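PDB 4XYH: kinetochore protein Mis16 from Schizosaccharomyces japonicus, which recognises histone H4 and, independently, the CENP-A-specific chaperone Scm3, and probably serves CENP-A delivery to centromeres. Local coordinates for residues L49-L54 / L77-S82; R233-V238 / S255-L260; L245-L250 / D264-S269; H381-S386 / A402-L407. One frame throughout, in Å; residues are numbered along the deposited sequence.

Contact 1 (L49-L54 / L77-S82)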
loop_
_atom_site.group_PDB
_atom_site.type_symbol
_atom_site.label_atom_id
_atom_site.label_comp_id
_atom_site.label_asym_id
_atom_site.label_seq_id
_atom_site.Cartn_x
_atom_site.Cartn_y
_atom_site.Cartn_z
ATOM N N LEU A 49 13.822 8.069 9.263
ATOM C CA LEU A 49 14.355 8.233 7.913
ATOM C C LEU A 49 14.805 9.672 7.673
ATOM O O LEU A 49 14.190 10.608 8.169
ATOM C CB LEU A 49 13.302 7.824 6.870
ATOM C CG LEU A 49 12.810 6.372 6.923
ATOM C CD1 LEU A 49 11.702 6.133 5.909
ATOM C CD2 LEU A 49 13.958 5.413 6.678
ATOM N N GLU A 50 15.862 9.844 6.892
ATOM C CA GLU A 50 16.324 11.178 6.523
ATOM C C GLU A 50 15.208 11.989 5.869
ATOM O O GLU A 50 14.965 13.132 6.233
ATOM C CB GLU A 50 17.530 11.084 5.596
ATOM C CG GLU A 50 17.975 12.428 5.051
ATOM C CD GLU A 50 19.310 12.363 4.314
ATOM O OE1 GLU A 50 19.881 11.256 4.209
ATOM O OE2 GLU A 50 19.789 13.423 3.847
ATOM N N TRP A 51 14.520 11.391 4.902
ATOM C CA TRP A 51 13.321 12.004 4.344
ATOM C C TRP A 51 12.136 11.101 4.600
ATOM O O TRP A 51 12.294 9.888 4.729
ATOM C CB TRP A 51 13.454 12.241 2.837
ATOM C CG TRP A 51 14.592 13.105 2.449
ATOM C CD1 TRP A 51 15.843 12.702 2.069
ATOM C CD2 TRP A 51 14.595 14.528 2.402
ATOM N NE1 TRP A 51 16.620 13.790 1.786
ATOM C CE2 TRP A 51 15.881 14.927 1.981
ATOM C CE3 TRP A 51 13.631 15.512 2.673
ATOM C CZ2 TRP A 51 16.232 16.270 1.824
ATOM C CZ3 TRP A 51 13.979 16.845 2.514
ATOM C CH2 TRP A 51 15.269 17.212 2.094
ATOM N N PRO A 52 10.936 11.678 4.660
ATOM C CA PRO A 52 9.764 10.797 4.686
ATOM C C PRO A 52 9.694 9.904 3.437
ATOM O O PRO A 52 10.136 10.303 2.343
ATOM C CB PRO A 52 8.585 11.771 4.725
ATOM C CG PRO A 52 9.127 13.064 4.184
ATOM C CD PRO A 52 10.573 13.102 4.575
ATOM N N SER A 53 9.173 8.693 3.620
ATOM C CA SER A 53 8.823 7.840 2.502
ATOM C C SER A 53 7.306 7.759 2.392
ATOM O O SER A 53 6.608 7.642 3.401
ATOM C CB SER A 53 9.426 6.442 2.667
ATOM O OG SER A 53 9.088 5.627 1.546
ATOM N N LEU A 54 6.795 7.827 1.170
ATOM C CA LEU A 54 5.361 7.667 0.928
ATOM C C LEU A 54 4.987 6.209 0.660
ATOM O O LEU A 54 3.799 5.864 0.586
ATOM C CB LEU A 54 4.926 8.525 -0.259
ATOM C CG LEU A 54 5.007 10.027 -0.006
ATOM C CD1 LEU A 54 4.891 10.825 -1.297
ATOM C CD2 LEU A 54 3.887 10.396 0.957
ATOM N N LEU A 77 11.639 1.254 -0.571
ATOM C CA LEU A 77 11.234 2.542 0.007
ATOM C C LEU A 77 11.404 3.685 -0.974
ATOM O O LEU A 77 11.976 3.507 -2.067
ATOM C CB LEU A 77 12.059 2.858 1.253
ATOM C CG LEU A 77 11.859 1.975 2.474
ATOM C CD1 LEU A 77 12.878 2.321 3.535
ATOM C CD2 LEU A 77 10.440 2.184 2.998
ATOM N N GLY A 78 10.941 4.869 -0.575
ATOM C CA GLY A 78 11.116 6.055 -1.393
ATOM C C GLY A 78 11.498 7.282 -0.596
ATOM O O GLY A 78 11.686 7.210 0.617
ATOM N N THR A 79 11.629 8.414 -1.277
ATOM C CA THR A 79 11.791 9.682 -0.588
ATOM C C THR A 79 10.720 10.670 -1.016
ATOM O O THR A 79 10.164 10.593 -2.113
ATOM C CB THR A 79 13.171 10.353 -0.848
ATOM O OG1 THR A 79 13.270 10.732 -2.230
ATOM C CG2 THR A 79 14.317 9.434 -0.469
ATOM N N GLN A 80 10.446 11.614 -0.136
ATOM C CA GLN A 80 9.646 12.767 -0.489
ATOM C C GLN A 80 10.417 13.993 -0.034
ATOM O O GLN A 80 10.458 14.289 1.159
ATOM C CB GLN A 80 8.267 12.697 0.165
ATOM C CG GLN A 80 7.406 13.925 -0.086
ATOM C CD GLN A 80 6.196 13.959 0.821
ATOM O OE1 GLN A 80 6.240 13.479 1.956
ATOM N NE2 GLN A 80 5.102 14.507 0.318
ATOM N N THR A 81 11.066 14.676 -0.973
ATOM C CA THR A 81 11.831 15.882 -0.660
ATOM C C THR A 81 11.014 17.120 -0.999
ATOM O O THR A 81 11.365 18.221 -0.592
ATOM C CB THR A 81 13.178 15.957 -1.430
ATOM O OG1 THR A 81 12.923 16.149 -2.829
ATOM C CG2 THR A 81 14.025 14.702 -1.226
ATOM N N SER A 82 9.935 16.925 -1.754
ATOM C CA SER A 82 9.052 18.010 -2.192
ATOM C C SER A 82 9.798 19.111 -2.967
ATOM O O SER A 82 9.640 20.296 -2.667
ATOM C CB SER A 82 8.331 18.643 -0.987
ATOM O OG SER A 82 7.996 17.694 0.017
HETATM O O HOH W 1 13.010 8.029 2.946
#
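The backbone N of G78 donates to S53 OG at 2.9 Å with an angle of 155° at the hydrogen, while the same hydroxyl is also bonded to T55 O. S53 OG lies anti to its own N (chi1 -179°), which turns it onto the start of 77-82. A weak bond follows: Q80 N reaches P52 O at 2.8 Å, but the N-H is bent to 129°. Water 1 links the two segments once more, donating to W51 O at 2.7 Å and to G78 O at 2.8 Å. These loops leave strands 41-48 and 70-77, so the contact sits in the N-terminal, RBBP4-like part of the WD40 beta-propeller, where two blades meet. Next comes a CH-pi contact: T81 CG2 lies over the face of the W51 six-membered ring, 3.8 Å from its centroid. T81 OG1 is held by D85 O, which fixes the methyl in place. Losing the indole to an alanine here would probably leave T81 CG2 without its aromatic cover and open a gap beside the Q80 backbone. P52 CG rests 3.5 Å from Q80 O, and the extended Q80 side chain crosses P52 at about a right angle, with Q80 CD 4.0 Å from L54 CD1.

Contact 2 (R233-V238 / S255-L260)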
loop_
_atom_site.group_PDB
_atom_site.type_symbol
_atom_site.label_atom_id
_atom_site.label_comp_id
_atom_site.label_asym_id
_atom_site.label_seq_id
_atom_site.Cartn_x
_atom_site.Cartn_y
_atom_site.Cartn_z
ATOM N N ARG A 233 -13.113 6.840 -16.625
ATOM C CA ARG A 233 -14.330 6.316 -16.015
ATOM C C ARG A 233 -14.557 6.881 -14.617
ATOM O O ARG A 233 -15.489 6.496 -13.923
ATOM C CB ARG A 233 -14.268 4.795 -15.974
ATOM C CG ARG A 233 -14.065 4.188 -17.359
ATOM C CD ARG A 233 -14.139 2.672 -17.354
ATOM N NE ARG A 233 -14.125 2.145 -18.715
ATOM C CZ ARG A 233 -13.662 0.947 -19.052
ATOM N NH1 ARG A 233 -13.168 0.134 -18.126
ATOM N NH2 ARG A 233 -13.691 0.561 -20.319
ATOM N N HIS A 234 -13.697 7.793 -14.202
ATOM C CA HIS A 234 -13.861 8.410 -12.897
ATOM C C HIS A 234 -14.011 9.917 -13.053
ATOM O O HIS A 234 -13.579 10.492 -14.048
ATOM C CB HIS A 234 -12.682 8.071 -11.984
ATOM C CG HIS A 234 -12.729 6.678 -11.427
ATOM N ND1 HIS A 234 -13.605 6.307 -10.426
ATOM C CD2 HIS A 234 -12.001 5.574 -11.719
ATOM C CE1 HIS A 234 -13.413 5.032 -10.130
ATOM N NE2 HIS A 234 -12.449 4.562 -10.899
ATOM N N THR A 235 -14.626 10.556 -12.067
ATOM C CA THR A 235 -14.906 11.981 -12.170
ATOM C C THR A 235 -14.075 12.764 -11.152
ATOM O O THR A 235 -14.219 13.978 -11.014
ATOM C CB THR A 235 -16.409 12.266 -11.982
ATOM O OG1 THR A 235 -16.825 11.800 -10.697
ATOM C CG2 THR A 235 -17.231 11.529 -13.050
ATOM N N ALA A 236 -13.180 12.058 -10.466
ATOM C CA ALA A 236 -12.227 12.687 -9.563
ATOM C C ALA A 236 -11.015 11.759 -9.432
ATOM O O ALA A 236 -11.000 10.682 -10.044
ATOM C CB ALA A 236 -12.869 12.969 -8.212
ATOM N N VAL A 237 -10.003 12.169 -8.666
ATOM C CA VAL A 237 -8.750 11.400 -8.554
ATOM C C VAL A 237 -8.967 9.893 -8.335
ATOM O O VAL A 237 -9.814 9.480 -7.533
ATOM C CB VAL A 237 -7.871 11.937 -7.397
ATOM C CG1 VAL A 237 -8.690 12.071 -6.136
ATOM C CG2 VAL A 237 -6.695 11.018 -7.137
ATOM N N VAL A 238 -8.236 9.077 -9.082
ATOM C CA VAL A 238 -8.189 7.641 -8.824
ATOM C C VAL A 238 -7.156 7.363 -7.740
ATOM O O VAL A 238 -5.941 7.483 -7.980
ATOM C CB VAL A 238 -7.824 6.842 -10.077
ATOM C CG1 VAL A 238 -7.833 5.334 -9.773
ATOM C CG2 VAL A 238 -8.770 7.185 -11.228
ATOM N N SER A 255 -11.992 5.755 -6.085
ATOM C CA SER A 255 -11.815 7.173 -6.407
ATOM C C SER A 255 -12.432 8.104 -5.356
ATOM O O SER A 255 -13.323 7.706 -4.604
ATOM C CB SER A 255 -12.436 7.457 -7.791
ATOM O OG SER A 255 -12.594 8.840 -8.065
ATOM N N ASP A 256 -11.973 9.353 -5.332
ATOM C CA ASP A 256 -12.642 10.415 -4.587
ATOM C C ASP A 256 -14.118 10.587 -5.019
ATOM O O ASP A 256 -14.928 11.154 -4.279
ATOM C CB ASP A 256 -11.893 11.745 -4.757
ATOM C CG ASP A 256 -10.891 12.025 -3.621
ATOM O OD1 ASP A 256 -10.489 11.081 -2.907
ATOM O OD2 ASP A 256 -10.488 13.201 -3.448
ATOM N N ASP A 257 -14.478 10.080 -6.196
ATOM C CA ASP A 257 -15.845 10.235 -6.682
ATOM C C ASP A 257 -16.801 9.229 -6.039
ATOM O O ASP A 257 -17.963 9.109 -6.466
ATOM C CB ASP A 257 -15.890 10.136 -8.220
ATOM C CG ASP A 257 -15.704 8.710 -8.758
ATOM O OD1 ASP A 257 -15.727 7.715 -7.988
ATOM O OD2 ASP A 257 -15.543 8.596 -10.000
ATOM N N CYS A 258 -16.281 8.496 -5.046
ATOM C CA CYS A 258 -17.038 7.535 -4.215
ATOM C C CYS A 258 -17.340 6.187 -4.853
ATOM O O CYS A 258 -17.997 5.365 -4.223
ATOM C CB CYS A 258 -18.370 8.148 -3.744
ATOM S SG CYS A 258 -18.128 9.654 -2.827
ATOM N N THR A 259 -16.880 5.940 -6.081
ATOM C CA THR A 259 -17.220 4.666 -6.726
ATOM C C THR A 259 -16.150 3.578 -6.615
ATOM O O THR A 259 -14.954 3.853 -6.424
ATOM C CB THR A 259 -17.539 4.847 -8.221
ATOM O OG1 THR A 259 -16.363 5.262 -8.934
ATOM C CG2 THR A 259 -18.657 5.871 -8.407
ATOM N N LEU A 260 -16.621 2.340 -6.729
ATOM C CA LEU A 260 -15.794 1.153 -6.813
ATOM C C LEU A 260 -16.077 0.574 -8.172
ATOM O O LEU A 260 -17.235 0.310 -8.489
ATOM C CB LEU A 260 -16.154 0.151 -5.716
ATOM C CG LEU A 260 -15.648 -1.283 -5.887
ATOM C CD1 LEU A 260 -14.119 -1.341 -5.718
ATOM C CD2 LEU A 260 -16.343 -2.231 -4.890
#
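S255 OG donates to V237 O at 2.9 Å, coming from above the carbonyl plane, while accepting from D257 N in an ST turn that fixes its rotation. D256 N meets the same V237 O at 3.1 Å, nearly in line with the carbonyl, so one oxygen takes two donors; D256 CG also packs 3.3 Å from V237 CG1, its OD1 being held by N239. D257, at the third place of the type I turn S255-C258, carries the contact. Its CG sits between backbone N and carbonyl carbon (chi1 74°), which brings OD2 to H234 ND1 at 3.0 Å on the syn side, tilted out of the carboxylate plane, and to T235 N at 3.0 Å on the anti side. OD1 turns back on its own segment and takes T259 N, an Asx turn, and T259 OG1. With D257 cut back to an alanine, H234 ND1 and T235 N would probably lose their shared acceptor and the ring would be less firmly fixed. With S253 OG on H234 NE2, this makes the Asp-His-Ser network known from WD40 repeats. V238 and S255 form an antiparallel non-hydrogen-bonded pair; H234 and V238 touch I207 of strand 207-211 in the preceding blade, and L260 packs on strands 250-255 and 296-301.

Contact 3 (L245-L250 / D264-S269)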
loop_
_atom_site.group_PDB
_atom_site.type_symbol
_atom_site.label_atom_id
_atom_site.label_comp_id
_atom_site.label_asym_id
_atom_site.label_seq_id
_atom_site.Cartn_x
_atom_site.Cartn_y
_atom_site.Cartn_z
ATOM N N LEU A 245 -5.603 -11.411 -8.436
ATOM C CA LEU A 245 -4.541 -12.417 -8.344
ATOM C C LEU A 245 -4.699 -13.566 -9.333
ATOM O O LEU A 245 -3.726 -14.228 -9.679
ATOM C CB LEU A 245 -4.469 -13.017 -6.936
ATOM C CG LEU A 245 -3.580 -12.431 -5.838
ATOM C CD1 LEU A 245 -2.338 -11.769 -6.427
ATOM C CD2 LEU A 245 -4.368 -11.472 -4.930
ATOM N N GLN A 246 -5.924 -13.840 -9.765
ATOM C CA GLN A 246 -6.158 -15.041 -10.568
ATOM C C GLN A 246 -6.762 -14.726 -11.913
ATOM O O GLN A 246 -7.246 -15.625 -12.581
ATOM C CB GLN A 246 -7.079 -16.029 -9.831
ATOM C CG GLN A 246 -6.588 -16.473 -8.455
ATOM C CD GLN A 246 -5.283 -17.262 -8.509
ATOM O OE1 GLN A 246 -4.954 -17.892 -9.523
ATOM N NE2 GLN A 246 -4.536 -17.235 -7.415
ATOM N N HIS A 247 -6.765 -13.457 -12.311
ATOM C CA HIS A 247 -7.340 -13.116 -13.612
ATOM C C HIS A 247 -6.573 -12.021 -14.357
ATOM O O HIS A 247 -6.428 -10.898 -13.890
ATOM C CB HIS A 247 -8.812 -12.721 -13.468
ATOM C CG HIS A 247 -9.563 -12.758 -14.763
ATOM N ND1 HIS A 247 -9.078 -12.189 -15.925
ATOM C CD2 HIS A 247 -10.765 -13.298 -15.083
ATOM C CE1 HIS A 247 -9.947 -12.378 -16.903
ATOM N NE2 HIS A 247 -10.980 -13.044 -16.417
ATOM N N GLU A 248 -6.116 -12.402 -15.540
ATOM C CA GLU A 248 -5.391 -11.569 -16.478
ATOM C C GLU A 248 -5.983 -10.174 -16.727
ATOM O O GLU A 248 -5.242 -9.211 -16.956
ATOM C CB GLU A 248 -5.315 -12.328 -17.799
ATOM C CG GLU A 248 -4.166 -11.969 -18.715
ATOM C CD GLU A 248 -3.867 -13.106 -19.707
ATOM O OE1 GLU A 248 -4.773 -13.954 -19.929
ATOM O OE2 GLU A 248 -2.728 -13.164 -20.241
ATOM N N ALA A 249 -7.309 -10.057 -16.707
ATOM C CA ALA A 249 -7.929 -8.847 -17.239
ATOM C C ALA A 249 -8.851 -8.130 -16.254
ATOM O O ALA A 249 -9.552 -7.185 -16.635
ATOM C CB ALA A 249 -8.695 -9.180 -18.509
ATOM N N LEU A 250 -8.845 -8.557 -14.997
ATOM C CA LEU A 250 -9.745 -7.967 -14.025
ATOM C C LEU A 250 -9.010 -6.945 -13.167
ATOM O O LEU A 250 -8.179 -7.292 -12.316
ATOM C CB LEU A 250 -10.391 -9.045 -13.153
ATOM C CG LEU A 250 -11.704 -8.675 -12.457
ATOM C CD1 LEU A 250 -12.482 -9.920 -12.126
ATOM C CD2 LEU A 250 -11.465 -7.885 -11.187
ATOM N N ASP A 264 -12.608 -4.577 -17.298
ATOM C CA ASP A 264 -12.103 -5.671 -18.129
ATOM C C ASP A 264 -11.093 -5.112 -19.130
ATOM O O ASP A 264 -11.478 -4.465 -20.111
ATOM C CB ASP A 264 -13.258 -6.367 -18.859
ATOM C CG ASP A 264 -12.812 -7.593 -19.660
ATOM O OD1 ASP A 264 -11.598 -7.755 -19.910
ATOM O OD2 ASP A 264 -13.685 -8.400 -20.056
ATOM N N THR A 265 -9.806 -5.377 -18.903
ATOM C CA THR A 265 -8.761 -4.724 -19.700
ATOM C C THR A 265 -8.655 -5.263 -21.129
ATOM O O THR A 265 -7.873 -4.746 -21.933
ATOM C CB THR A 265 -7.370 -4.832 -19.025
ATOM O OG1 THR A 265 -7.013 -6.210 -18.834
ATOM C CG2 THR A 265 -7.383 -4.123 -17.691
ATOM N N ARG A 266 -9.453 -6.280 -21.449
ATOM C CA ARG A 266 -9.511 -6.799 -22.811
ATOM C C ARG A 266 -10.390 -5.923 -23.713
ATOM O O ARG A 266 -10.308 -5.990 -24.934
ATOM C CB ARG A 266 -10.019 -8.240 -22.805
ATOM C CG ARG A 266 -9.003 -9.240 -22.270
ATOM C CD ARG A 266 -9.662 -10.555 -21.897
ATOM N NE ARG A 266 -10.911 -10.325 -21.181
ATOM C CZ ARG A 266 -11.586 -11.259 -20.518
ATOM N NH1 ARG A 266 -11.131 -12.500 -20.468
ATOM N NH2 ARG A 266 -12.717 -10.944 -19.895
ATOM N N LEU A 267 -11.224 -5.097 -23.102
ATOM C CA LEU A 267 -12.161 -4.261 -23.845
ATOM C C LEU A 267 -11.554 -2.884 -24.088
ATOM O O LEU A 267 -10.776 -2.391 -23.273
ATOM C CB LEU A 267 -13.485 -4.141 -23.085
ATOM C CG LEU A 267 -14.530 -5.242 -23.296
ATOM C CD1 LEU A 267 -13.899 -6.605 -23.495
ATOM C CD2 LEU A 267 -15.509 -5.286 -22.135
ATOM N N PRO A 268 -11.892 -2.257 -25.220
ATOM C CA PRO A 268 -11.361 -0.914 -25.497
ATOM C C PRO A 268 -12.005 0.133 -24.582
ATOM O O PRO A 268 -12.924 -0.215 -23.836
ATOM C CB PRO A 268 -11.737 -0.691 -26.966
ATOM C CG PRO A 268 -12.979 -1.508 -27.146
ATOM C CD PRO A 268 -12.787 -2.734 -26.290
ATOM N N SER A 269 -11.554 1.383 -24.637
ATOM C CA SER A 269 -12.046 2.398 -23.696
ATOM C C SER A 269 -13.419 2.949 -24.063
ATOM O O SER A 269 -14.054 3.646 -23.273
ATOM C CB SER A 269 -11.054 3.553 -23.591
ATOM O OG SER A 269 -10.732 4.054 -24.873
#
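T265 N donates to A249 O at 2.9 Å, the N-H well aligned (164°) and lying in the carbonyl plane on a lone pair. The bond joins two type I turns, H247-L250 and D264-L267, at one end of a WD40 propeller blade; beside it L250 and D264 form an antiparallel non-hydrogen-bonded pair. D264 stands where the aspartate of the WD dipeptide would close a canonical repeat. The A249 methyl points into the other turn and is ringed there: T265 OG1 lies 3.4 Å from A249 CB, and D264 OD1 3.5 Å from it. R266 folds over the same methyl, with A249 CB against one face of the guanidinium and H247 CE1 over that face too. The imidazole stands nearly upright on it, the planes 81° apart, and H247 CE1 approaches R266 NH1 to 3.8 Å. Two anchors hold these groups. H247 ND1 accepts from A249 N at 2.9 Å, which fixes the ring's rotation. D264 holds the arginine: OD1 takes R266 N, an Asx turn, and R266 NE as well, while the other oxygen completes a side-on, two-nitrogen salt bridge. That last link, R266 NH2 to D264 OD2, is 2.7 Å long and almost straight at 177°.

Contact 4 (H381-S386 / A402-L407)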
loop_
_atom_site.group_PDB
_atom_site.type_symbol
_atom_site.label_atom_id
_atom_site.label_comp_id
_atom_site.label_asym_id
_atom_site.label_seq_id
_atom_site.Cartn_x
_atom_site.Cartn_y
_atom_site.Cartn_z
ATOM N N HIS A 381 2.597 4.893 15.905
ATOM C CA HIS A 381 2.837 6.065 15.064
ATOM C C HIS A 381 2.256 7.320 15.687
ATOM O O HIS A 381 1.172 7.299 16.262
ATOM C CB HIS A 381 2.273 5.856 13.659
ATOM C CG HIS A 381 3.042 4.858 12.857
ATOM N ND1 HIS A 381 4.323 5.102 12.401
ATOM C CD2 HIS A 381 2.732 3.604 12.452
ATOM C CE1 HIS A 381 4.758 4.047 11.735
ATOM N NE2 HIS A 381 3.812 3.122 11.744
ATOM N N THR A 382 3.001 8.414 15.570
ATOM C CA THR A 382 2.620 9.695 16.170
ATOM C C THR A 382 2.146 10.653 15.084
ATOM O O THR A 382 2.073 11.864 15.284
ATOM C CB THR A 382 3.797 10.320 16.922
ATOM O OG1 THR A 382 4.968 10.157 16.121
ATOM C CG2 THR A 382 4.027 9.603 18.264
ATOM N N ASN A 383 1.842 10.092 13.924
ATOM C CA ASN A 383 1.319 10.865 12.817
ATOM C C ASN A 383 0.569 9.975 11.861
ATOM O O ASN A 383 0.569 8.753 12.011
ATOM C CB ASN A 383 2.437 11.585 12.067
ATOM C CG ASN A 383 2.267 13.078 12.097
ATOM O OD1 ASN A 383 1.348 13.619 11.479
ATOM N ND2 ASN A 383 3.135 13.754 12.834
ATOM N N ARG A 384 -0.068 10.607 10.887
ATOM C CA ARG A 384 -0.827 9.916 9.866
ATOM C C ARG A 384 0.005 8.819 9.221
ATOM O O ARG A 384 1.169 9.024 8.887
ATOM C CB ARG A 384 -1.296 10.903 8.805
ATOM C CG ARG A 384 -1.957 10.233 7.633
ATOM C CD ARG A 384 -2.034 11.140 6.432
ATOM N NE ARG A 384 -2.492 10.397 5.268
ATOM C CZ ARG A 384 -1.704 10.016 4.272
ATOM N NH1 ARG A 384 -0.405 10.317 4.293
ATOM N NH2 ARG A 384 -2.222 9.336 3.253
ATOM N N VAL A 385 -0.597 7.651 9.058
ATOM C CA VAL A 385 0.084 6.526 8.435
ATOM C C VAL A 385 -0.013 6.607 6.914
ATOM O O VAL A 385 -1.114 6.645 6.369
ATOM C CB VAL A 385 -0.514 5.186 8.923
ATOM C CG1 VAL A 385 0.235 4.007 8.303
ATOM C CG2 VAL A 385 -0.471 5.126 10.443
ATOM N N SER A 386 1.134 6.609 6.236
ATOM C CA SER A 386 1.203 6.777 4.774
ATOM C C SER A 386 1.040 5.495 3.956
ATOM O O SER A 386 0.420 5.515 2.895
ATOM C CB SER A 386 2.538 7.413 4.394
ATOM O OG SER A 386 2.741 8.610 5.126
ATOM N N ALA A 402 4.794 6.525 8.576
ATOM C CA ALA A 402 3.974 7.673 8.927
ATOM C C ALA A 402 4.625 8.942 8.392
ATOM O O ALA A 402 5.788 8.916 7.987
ATOM C CB ALA A 402 3.765 7.750 10.438
ATOM N N ASP A 403 3.870 10.041 8.406
ATOM C CA ASP A 403 4.285 11.319 7.797
ATOM C C ASP A 403 5.469 11.995 8.473
ATOM O O ASP A 403 6.057 12.905 7.912
ATOM C CB ASP A 403 3.107 12.302 7.775
ATOM C CG ASP A 403 2.081 11.947 6.713
ATOM O OD1 ASP A 403 2.459 11.228 5.763
ATOM O OD2 ASP A 403 0.906 12.375 6.816
ATOM N N ASP A 404 5.828 11.551 9.666
ATOM C CA ASP A 404 6.922 12.168 10.403
ATOM C C ASP A 404 8.255 11.435 10.248
ATOM O O ASP A 404 9.013 11.355 11.214
ATOM C CB ASP A 404 6.570 12.249 11.892
ATOM C CG ASP A 404 6.145 10.890 12.478
ATOM O OD1 ASP A 404 6.460 9.843 11.879
ATOM O OD2 ASP A 404 5.492 10.868 13.539
ATOM N N ASN A 405 8.514 10.874 9.065
ATOM C CA ASN A 405 9.796 10.214 8.766
ATOM C C ASN A 405 10.065 8.915 9.536
ATOM O O ASN A 405 11.207 8.439 9.580
ATOM C CB ASN A 405 10.968 11.164 9.028
ATOM C CG ASN A 405 11.007 12.335 8.071
ATOM O OD1 ASN A 405 9.972 12.818 7.603
ATOM N ND2 ASN A 405 12.214 12.795 7.765
ATOM N N ILE A 406 9.028 8.337 10.133
ATOM C CA ILE A 406 9.199 7.125 10.920
ATOM C C ILE A 406 8.766 5.876 10.171
ATOM O O ILE A 406 7.633 5.795 9.686
ATOM C CB ILE A 406 8.414 7.207 12.244
ATOM C CG1 ILE A 406 9.059 8.237 13.164
ATOM C CG2 ILE A 406 8.416 5.867 12.944
ATOM C CD1 ILE A 406 10.495 7.926 13.464
ATOM N N LEU A 407 9.684 4.919 10.063
ATOM C CA LEU A 407 9.368 3.576 9.606
ATOM C C LEU A 407 9.315 2.627 10.808
ATOM O O LEU A 407 10.226 2.601 11.625
ATOM C CB LEU A 407 10.396 3.076 8.588
ATOM C CG LEU A 407 10.331 1.570 8.295
ATOM C CD1 LEU A 407 9.011 1.201 7.643
ATOM C CD2 LEU A 407 11.501 1.108 7.426
HETATM O O HOH W 2 5.346 7.796 13.587
#
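T382 OG1 donates to D404 OD2 at 2.7 Å, meeting the carboxylate oxygen nearly in line with its C-O bond. The pair belongs to a variant of the Asp-His-Ser network of WD40 repeats: H381 NE2 is bonded to S400 OG as expected, but ND1 and D404 OD1 stand 5.2 Å apart and water 2 fills the link. The water lies in the plane of the H381 ring at its edge, within 3.1 Å of ND1, accepts from T382 N and donates to D404 OD1. D404 is thus tied to T382 directly and, through the water, to H381 and T382 N. The A402 methyl packs tightly against H381, its CB 3.3 Å from ND1. V385 and A402 are paired as an antiparallel non-hydrogen-bonded bridge, and D403 N beyond it bonds R384 O at 2.9 Å, the donor nearly in line with the C=O, though the N-H is bent. R384 leaves its backbone with CG anti to N (chi1 173°) and stays extended as far as NE, crossing the D403 carboxylate at a slant. The guanidinium and carboxylate planes are 26° apart, and R384 also makes a cation-pi contact with Y329. T382 packs on I26 and Y30 of helix 19-40, and I406 on strand 41-48, the N-terminal strand that completes this blade. At the far end of the contact the salt bridge is long and weak: R384 NH1 stands 3.3 Å from D403 OD1, the hydrogen angle only 130°.

Overall arrangement
From the N terminus, strand 41-48 joins the last blade before the chain enters 49-54; contact 1 then closes a loop over strands 56-58 and 70-77 of the first. Contact 2 closes the 238-243/250-255 hairpin, and contact 3, whose segments alternate with those of contact 2, joins turns of the same blade; R233 NH2 packs near P268 and S269. Contact 4 closes the 385-390/398-402 hairpin in the last blade. Contacts 1 and 4 touch, with L49 N probably bonded to N405 O, so chain start and chain end are fastened together, closing the propeller ring. Contact 3 lies across the chain's centre from both, about 33 and 35 Å away between centres.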